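Local coordinates for protein transcriptional regulator, MarR family, putative (Bacillus cereus, PDB 3BJA) that probably binds DNA as a transcription regulator of the MarR family, through a winged helix-turn-helix domain, at residues Gln40-Ser45 against Ser51-Asn56; Ser32-Gly37 against Thr65-Arg70. All coordinates share one frame; numbering follows the deposited sequence.

Contact 1: Gln40-Ser45 against Ser51-Asn56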
ATOM      1  N   GLN A  40      13.854   9.041  -0.346  1.00 70.61           N
ATOM      2  CA  GLN A  40      14.431   8.416   0.860  1.00 72.91           C
ATOM      3  C   GLN A  40      15.355   7.261   0.445  1.00 72.97           C
ATOM      4  O   GLN A  40      16.524   7.241   0.845  1.00 74.58           O
ATOM      5  CB  GLN A  40      13.341   7.933   1.853  1.00 73.33           C
ATOM      6  CG  GLN A  40      12.465   9.058   2.453  1.00 81.35           C
ATOM      7  CD  GLN A  40      13.266  10.112   3.238  1.00 97.36           C
ATOM      8  OE1 GLN A  40      14.308   9.812   3.823  1.00112.93           O
ATOM      9  NE2 GLN A  40      12.769  11.348   3.261  1.00100.94           N
ATOM     10  N   VAL A  41      14.851   6.345  -0.396  1.00 73.37           N
ATOM     11  CA  VAL A  41      15.666   5.215  -0.891  1.00 72.75           C
ATOM     12  C   VAL A  41      16.949   5.699  -1.584  1.00 72.87           C
ATOM     13  O   VAL A  41      18.039   5.241  -1.231  1.00 74.77           O
ATOM     14  CB  VAL A  41      14.880   4.293  -1.848  1.00 73.62           C
ATOM     15  CG1 VAL A  41      15.834   3.331  -2.617  1.00 72.06           C
ATOM     16  CG2 VAL A  41      13.783   3.536  -1.083  1.00 73.56           C
ATOM     17  N   LEU A  42      16.815   6.644  -2.523  1.00 72.62           N
ATOM     18  CA  LEU A  42      17.974   7.177  -3.281  1.00 72.27           C
ATOM     19  C   LEU A  42      18.957   8.047  -2.494  1.00 72.64           C
ATOM     20  O   LEU A  42      20.064   8.294  -2.984  1.00 73.35           O
ATOM     21  CB  LEU A  42      17.518   7.939  -4.540  1.00 72.17           C
ATOM     22  CG  LEU A  42      16.888   7.165  -5.704  1.00 73.75           C
ATOM     23  CD1 LEU A  42      16.462   8.170  -6.760  1.00 72.47           C
ATOM     24  CD2 LEU A  42      17.826   6.116  -6.314  1.00 72.90           C
ATOM     25  N   ALA A  43      18.557   8.572  -1.334  1.00 73.35           N
ATOM     26  CA  ALA A  43      19.486   9.354  -0.500  1.00 74.45           C
ATOM     27  C   ALA A  43      20.423   8.399   0.247  1.00 73.70           C
ATOM     28  O   ALA A  43      21.645   8.629   0.241  1.00 67.73           O
ATOM     29  CB  ALA A  43      18.743  10.225   0.468  1.00 75.77           C
ATOM     30  N   LYS A  44      19.839   7.340   0.858  1.00 74.85           N
ATOM     31  CA  LYS A  44      20.585   6.305   1.643  1.00 77.56           C
ATOM     32  C   LYS A  44      21.589   5.566   0.765  1.00 80.55           C
ATOM     33  O   LYS A  44      22.787   5.554   1.055  1.00 83.37           O
ATOM     34  CB  LYS A  44      19.650   5.276   2.302  1.00 78.49           C
ATOM     35  CG  LYS A  44      18.695   5.826   3.362  1.00 81.41           C
ATOM     36  N   SER A  45      21.094   4.960  -0.310  1.00 81.68           N
ATOM     37  CA  SER A  45      21.962   4.298  -1.291  1.00 82.40           C
ATOM     38  C   SER A  45      22.484   5.365  -2.247  1.00 81.60           C
ATOM     39  O   SER A  45      21.920   6.451  -2.339  1.00 82.77           O
ATOM     40  CB  SER A  45      21.172   3.258  -2.088  1.00 84.42           C
ATOM     41  OG  SER A  45      20.183   3.860  -2.931  1.00 86.51           O
ATOM     42  N   SER A  51      16.462  -1.757 -11.161  1.00 83.52           N
ATOM     43  CA  SER A  51      16.069  -3.001 -10.498  1.00 84.59           C
ATOM     44  C   SER A  51      16.298  -2.877  -8.996  1.00 84.78           C
ATOM     45  O   SER A  51      15.368  -3.110  -8.235  1.00 83.69           O
ATOM     46  CB  SER A  51      16.807  -4.216 -11.086  1.00 84.40           C
ATOM     47  OG  SER A  51      16.500  -4.380 -12.460  1.00 77.94           O
ATOM     48  N   LYS A  52      17.505  -2.464  -8.583  1.00 87.79           N
ATOM     49  CA  LYS A  52      17.803  -2.217  -7.141  1.00 89.44           C
ATOM     50  C   LYS A  52      16.808  -1.282  -6.468  1.00 89.48           C
ATOM     51  O   LYS A  52      16.437  -1.522  -5.325  1.00 89.52           O
ATOM     52  CB  LYS A  52      19.242  -1.701  -6.869  1.00 92.55           C
ATOM     53  CG  LYS A  52      20.181  -2.729  -6.238  1.00 98.75           C
ATOM     54  CD  LYS A  52      19.801  -2.964  -4.759  1.00102.31           C
ATOM     55  CE  LYS A  52      20.637  -4.059  -4.122  1.00104.16           C
ATOM     56  NZ  LYS A  52      20.161  -4.371  -2.744  1.00106.50           N
ATOM     57  N   LEU A  53      16.401  -0.230  -7.182  1.00 89.36           N
ATOM     58  CA  LEU A  53      15.401   0.720  -6.689  1.00 89.21           C
ATOM     59  C   LEU A  53      14.061   0.016  -6.532  1.00 88.60           C
ATOM     60  O   LEU A  53      13.439   0.148  -5.495  1.00 89.02           O
ATOM     61  CB  LEU A  53      15.286   1.956  -7.604  1.00 89.42           C
ATOM     62  CG  LEU A  53      14.245   3.031  -7.264  1.00 87.20           C
ATOM     63  CD1 LEU A  53      14.486   3.589  -5.860  1.00 72.95           C
ATOM     64  CD2 LEU A  53      14.260   4.122  -8.311  1.00 84.76           C
ATOM     65  N   ILE A  54      13.637  -0.749  -7.538  1.00 91.34           N
ATOM     66  CA  ILE A  54      12.361  -1.516  -7.467  1.00 93.19           C
ATOM     67  C   ILE A  54      12.365  -2.492  -6.261  1.00 96.02           C
ATOM     68  O   ILE A  54      11.381  -2.586  -5.527  1.00 96.06           O
ATOM     69  CB  ILE A  54      12.053  -2.263  -8.797  1.00 91.74           C
ATOM     70  CG1 ILE A  54      11.745  -1.266  -9.923  1.00 93.02           C
ATOM     71  CG2 ILE A  54      10.848  -3.181  -8.639  1.00 90.23           C
ATOM     72  CD1 ILE A  54      11.960  -1.814 -11.334  1.00 88.67           C
ATOM     73  N   GLU A  55      13.496  -3.167  -6.055  1.00 99.39           N
ATOM     74  CA  GLU A  55      13.689  -4.104  -4.927  1.00101.61           C
ATOM     75  C   GLU A  55      13.651  -3.365  -3.570  1.00103.94           C
ATOM     76  O   GLU A  55      12.893  -3.758  -2.665  1.00103.41           O
ATOM     77  CB  GLU A  55      14.994  -4.910  -5.115  1.00101.88           C
ATOM     78  CG  GLU A  55      14.914  -5.877  -6.330  1.00102.47           C
ATOM     79  CD  GLU A  55      16.257  -6.449  -6.814  1.00102.83           C
ATOM     80  OE1 GLU A  55      17.354  -5.998  -6.386  1.00101.03           O
ATOM     81  OE2 GLU A  55      16.190  -7.363  -7.669  1.00 98.23           O
ATOM     82  N   ASN A  56      14.428  -2.273  -3.472  1.00105.44           N
ATOM     83  CA  ASN A  56      14.471  -1.420  -2.274  1.00106.05           C
ATOM     84  C   ASN A  56      13.178  -0.652  -1.988  1.00107.41           C
ATOM     85  O   ASN A  56      13.048  -0.104  -0.890  1.00107.76           O
ATOM     86  CB  ASN A  56      15.649  -0.432  -2.318  1.00106.39           C
ATOM     87  CG  ASN A  56      17.007  -1.119  -2.278  1.00106.70           C
ATOM     88  OD1 ASN A  56      17.120  -2.331  -2.486  1.00110.33           O
ATOM     89  ND2 ASN A  56      18.052  -0.334  -2.045  1.00103.14           N
TER

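Contact 2: Ser32-Gly37 against Thr65-Arg70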
ATOM      1  N   SER A  32       3.971  12.963  -3.474  1.00 69.15           N
ATOM      2  CA  SER A  32       3.120  12.057  -2.670  1.00 72.68           C
ATOM      3  C   SER A  32       4.042  11.059  -1.993  1.00 72.84           C
ATOM      4  O   SER A  32       5.267  11.110  -2.208  1.00 71.94           O
ATOM      5  CB  SER A  32       2.124  11.331  -3.564  1.00 73.50           C
ATOM      6  OG  SER A  32       2.796  10.375  -4.369  1.00 80.23           O
ATOM      7  N   TYR A  33       3.466  10.140  -1.209  1.00 75.04           N
ATOM      8  CA  TYR A  33       4.264   9.121  -0.492  1.00 77.87           C
ATOM      9  C   TYR A  33       5.193   8.333  -1.445  1.00 75.77           C
ATOM     10  O   TYR A  33       6.347   8.076  -1.096  1.00 75.20           O
ATOM     11  CB  TYR A  33       3.387   8.165   0.389  1.00 82.69           C
ATOM     12  CG  TYR A  33       2.483   7.189  -0.374  1.00 86.64           C
ATOM     13  CD1 TYR A  33       1.183   7.558  -0.760  1.00 95.58           C
ATOM     14  CD2 TYR A  33       2.931   5.893  -0.722  1.00 90.07           C
ATOM     15  CE1 TYR A  33       0.334   6.673  -1.482  1.00 96.34           C
ATOM     16  CE2 TYR A  33       2.098   5.000  -1.445  1.00 92.45           C
ATOM     17  CZ  TYR A  33       0.789   5.395  -1.817  1.00 95.44           C
ATOM     18  OH  TYR A  33      -0.064   4.549  -2.529  1.00 94.93           O
ATOM     19  N   VAL A  34       4.702   8.001  -2.647  1.00 76.25           N
ATOM     20  CA  VAL A  34       5.501   7.223  -3.625  1.00 76.18           C
ATOM     21  C   VAL A  34       6.795   7.973  -4.048  1.00 74.16           C
ATOM     22  O   VAL A  34       7.879   7.389  -3.991  1.00 73.59           O
ATOM     23  CB  VAL A  34       4.646   6.638  -4.809  1.00 76.60           C
ATOM     24  CG1 VAL A  34       3.921   7.712  -5.575  1.00 82.88           C
ATOM     25  CG2 VAL A  34       5.515   5.802  -5.757  1.00 75.72           C
ATOM     26  N   GLN A  35       6.700   9.267  -4.351  1.00 73.44           N
ATOM     27  CA  GLN A  35       7.902  10.063  -4.735  1.00 73.43           C
ATOM     28  C   GLN A  35       8.824  10.280  -3.528  1.00 70.18           C
ATOM     29  O   GLN A  35      10.048  10.185  -3.641  1.00 68.18           O
ATOM     30  CB  GLN A  35       7.555  11.401  -5.393  1.00 72.23           C
ATOM     31  CG  GLN A  35       6.872  11.281  -6.749  1.00 73.85           C
ATOM     32  CD  GLN A  35       5.409  10.901  -6.671  1.00 73.63           C
ATOM     33  OE1 GLN A  35       4.715  11.281  -5.737  1.00 73.88           O
ATOM     34  NE2 GLN A  35       4.931  10.150  -7.661  1.00 79.14           N
ATOM     35  N   PHE A  36       8.215  10.572  -2.385  1.00 68.73           N
ATOM     36  CA  PHE A  36       8.933  10.700  -1.116  1.00 70.19           C
ATOM     37  C   PHE A  36       9.757   9.435  -0.834  1.00 69.93           C
ATOM     38  O   PHE A  36      10.950   9.537  -0.573  1.00 68.26           O
ATOM     39  CB  PHE A  36       7.934  10.998   0.013  1.00 72.87           C
ATOM     40  CG  PHE A  36       8.548  11.088   1.372  1.00 73.05           C
ATOM     41  CD1 PHE A  36       9.277  12.216   1.742  1.00 79.83           C
ATOM     42  CD2 PHE A  36       8.373  10.056   2.302  1.00 82.17           C
ATOM     43  CE1 PHE A  36       9.851  12.317   3.015  1.00 78.78           C
ATOM     44  CE2 PHE A  36       8.947  10.148   3.597  1.00 84.20           C
ATOM     45  CZ  PHE A  36       9.673  11.280   3.944  1.00 75.37           C
ATOM     46  N   GLY A  37       9.120   8.260  -0.958  1.00 68.96           N
ATOM     47  CA  GLY A  37       9.782   6.967  -0.787  1.00 69.38           C
ATOM     48  C   GLY A  37      11.043   6.796  -1.619  1.00 70.68           C
ATOM     49  O   GLY A  37      12.099   6.425  -1.076  1.00 73.36           O
ATOM     50  N   THR A  65       8.667   3.062 -14.195  1.00 87.13           N
ATOM     51  CA  THR A  65       9.381   3.713 -15.293  1.00 84.08           C
ATOM     52  C   THR A  65       8.742   5.055 -15.691  1.00 82.08           C
ATOM     53  O   THR A  65       9.460   6.031 -15.967  1.00 80.60           O
ATOM     54  CB  THR A  65       9.519   2.761 -16.505  1.00 83.44           C
ATOM     55  OG1 THR A  65      10.173   1.562 -16.072  1.00 80.20           O
ATOM     56  CG2 THR A  65      10.336   3.401 -17.629  1.00 80.54           C
ATOM     57  N   THR A  66       7.408   5.095 -15.700  1.00 79.96           N
ATOM     58  CA  THR A  66       6.656   6.316 -16.013  1.00 79.33           C
ATOM     59  C   THR A  66       6.821   7.324 -14.874  1.00 76.96           C
ATOM     60  O   THR A  66       7.097   8.508 -15.099  1.00 77.02           O
ATOM     61  CB  THR A  66       5.138   6.035 -16.208  1.00 80.25           C
ATOM     62  OG1 THR A  66       4.952   4.868 -17.026  1.00 83.51           O
ATOM     63  CG2 THR A  66       4.438   7.244 -16.858  1.00 79.95           C
HETATM   64  N   MSE A  67       6.662   6.816 -13.658  1.00 74.57           N
HETATM   65  CA  MSE A  67       6.764   7.596 -12.421  1.00 72.71           C
HETATM   66  C   MSE A  67       8.170   8.219 -12.212  1.00 70.97           C
HETATM   67  O   MSE A  67       8.270   9.346 -11.723  1.00 70.06           O
HETATM   68  CB  MSE A  67       6.278   6.713 -11.243  1.00 73.31           C
HETATM   69  CG  MSE A  67       6.011   7.420  -9.951  1.00 71.96           C
HETATM   70 SE   MSE A  67       7.605   7.521  -8.925  0.75 71.65          SE
HETATM   71  CE  MSE A  67       7.701   5.695  -8.281  1.00 87.96           C
ATOM     72  N   ILE A  68       9.230   7.492 -12.584  1.00 69.23           N
ATOM     73  CA  ILE A  68      10.623   8.009 -12.532  1.00 69.84           C
ATOM     74  C   ILE A  68      10.863   9.068 -13.606  1.00 69.07           C
ATOM     75  O   ILE A  68      11.548  10.048 -13.351  1.00 69.30           O
ATOM     76  CB  ILE A  68      11.710   6.863 -12.574  1.00 71.06           C
ATOM     77  CG1 ILE A  68      12.047   6.391 -11.142  1.00 73.30           C
ATOM     78  CG2 ILE A  68      13.027   7.323 -13.179  1.00 65.59           C
ATOM     79  CD1 ILE A  68      10.872   5.854 -10.374  1.00 81.51           C
ATOM     80  N   GLN A  69      10.331   8.856 -14.808  1.00 69.70           N
ATOM     81  CA  GLN A  69      10.401   9.867 -15.890  1.00 69.27           C
ATOM     82  C   GLN A  69       9.787  11.215 -15.502  1.00 67.69           C
ATOM     83  O   GLN A  69      10.318  12.269 -15.860  1.00 66.00           O
ATOM     84  CB  GLN A  69       9.760   9.347 -17.195  1.00 69.75           C
ATOM     85  CG  GLN A  69      10.790   8.893 -18.211  1.00 75.76           C
ATOM     86  CD  GLN A  69      11.524  10.075 -18.873  1.00 79.09           C
ATOM     87  OE1 GLN A  69      10.902  11.047 -19.305  1.00 80.40           O
ATOM     88  NE2 GLN A  69      12.847   9.976 -18.963  1.00 82.96           N
ATOM     89  N   ARG A  70       8.677  11.152 -14.771  1.00 68.30           N
ATOM     90  CA  ARG A  70       7.990  12.322 -14.228  1.00 67.86           C
ATOM     91  C   ARG A  70       8.925  13.037 -13.248  1.00 66.63           C
ATOM     92  O   ARG A  70       9.088  14.254 -13.320  1.00 68.24           O
ATOM     93  CB  ARG A  70       6.690  11.872 -13.534  1.00 69.55           C
ATOM     94  CG  ARG A  70       5.744  12.946 -13.013  1.00 73.26           C
ATOM     95  CD  ARG A  70       5.398  13.916 -14.092  1.00 90.40           C
ATOM     96  NE  ARG A  70       4.093  14.566 -13.918  1.00 97.63           N
ATOM     97  CZ  ARG A  70       2.981  14.336 -14.644  1.00102.79           C
ATOM     98  NH1 ARG A  70       2.940  13.464 -15.672  1.00101.81           N
ATOM     99  NH2 ARG A  70       1.870  15.024 -14.351  1.00104.61           N
TER

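Contact 1: Gln40-Ser45 against Ser51-Asn56
With chi1 at 166°, Val41 turns CG1 away from its own N, toward helix 50-56; Leu53 extends likewise and turns at chi2 (58°) to bring CD1 to that methyl. The two methyls meet at 3.5 Å, Val41 CG1 to Leu53 CD1, as the side chains pass at a slant. The same Val41 CG1 lies 3.8 Å from Asn56 CB, one turn along from Leu53, while the other branch, CG2, rests 3.7 Å from Asn56 O at the end of that helix. Leu42 adds a looser touch, its CD2 4.2 Å from Leu53 CD1. No hydrogen bond spans the pair; the axes of segments 40-44 and 51-56 come within 10.5 Å of each other, their N-to-C directions 119° apart, and the side-chain packing is mainly apolar. Just past the last turn, Ser45 OG bonds to Val41 O at 3.1 Å from above the carbonyl plane, so that this oxygen accepts from both Ser45 N and OG. Helix 33-44 packs here against helix 50-56, the first helix of the helix-turn-helix, which helix 64-73 probably completes. Leu42 continues onto Val91 and Leu93 of strand 89-93, Leu53 packs on Met64, and Gln40 hydrogen-bonds Asp105 on helix 95-116.

Contact 2: Ser32-Gly37 against Thr65-Arg70
Met67, here a selenomethionine, leaves helix 64-73 with its CB directed at helix 33-44 and meets both Val34 and Gln35. CG is set anti to the backbone N (chi1 -167°) and lies 3.7 Å from Gln35 NE2. The chain then bends, and SE passes 4.0 Å from the same Gln35 NE2 and 4.2 Å from Val34 CG2. A second bend turns the terminal methyl to Val34: Met67 CE sits 3.3 Å from Val34 CG2, a tight tip-to-tip approach. Gln35 comes across the selenomethionine chain with its amide end, and its OE1 is held by the residue that caps its own helix. Gln35 OE1 takes the backbone N-H of Ser32 at 2.9 Å in the carbonyl plane, N3 side chain to N-cap backbone. Ser32 OG lies nearby too, though its 2.5 Å distance to Gln35 OE1 is too short to be trusted. Pro61, in the loop before helix 64-73, touches both Val34 and Met67. With no hydrogen bond across, the start of helix 33-44 and what is probably the recognition helix of this MarR fold meet through van der Waals packing, and the polar bond of Gln35 serves its own helix start.

From the N terminus the chain runs through helix 2-25 into helix 33-44, which serves both contacts: its first turn takes part in contact 2 and its last in contact 1. Contact 1 closes first, a tight return through the short strand 48-49 into helix 50-56. The chain then passes on to helix 64-73, where contact 2 closes a longer loop with contact 1 nested inside it. The centres lie about 12 Å apart, and Leu53 CD2 packs on Ile68 CG1, so the two contacts join directly and helices 33-44, 50-56 and 64-73 of the winged-helix domain pack together. At the start of helix 33-44, Tyr33 reaches Cys59 of the second subunit; beyond helix 64-73 the chain enters wing strands 77-81 and 89-93.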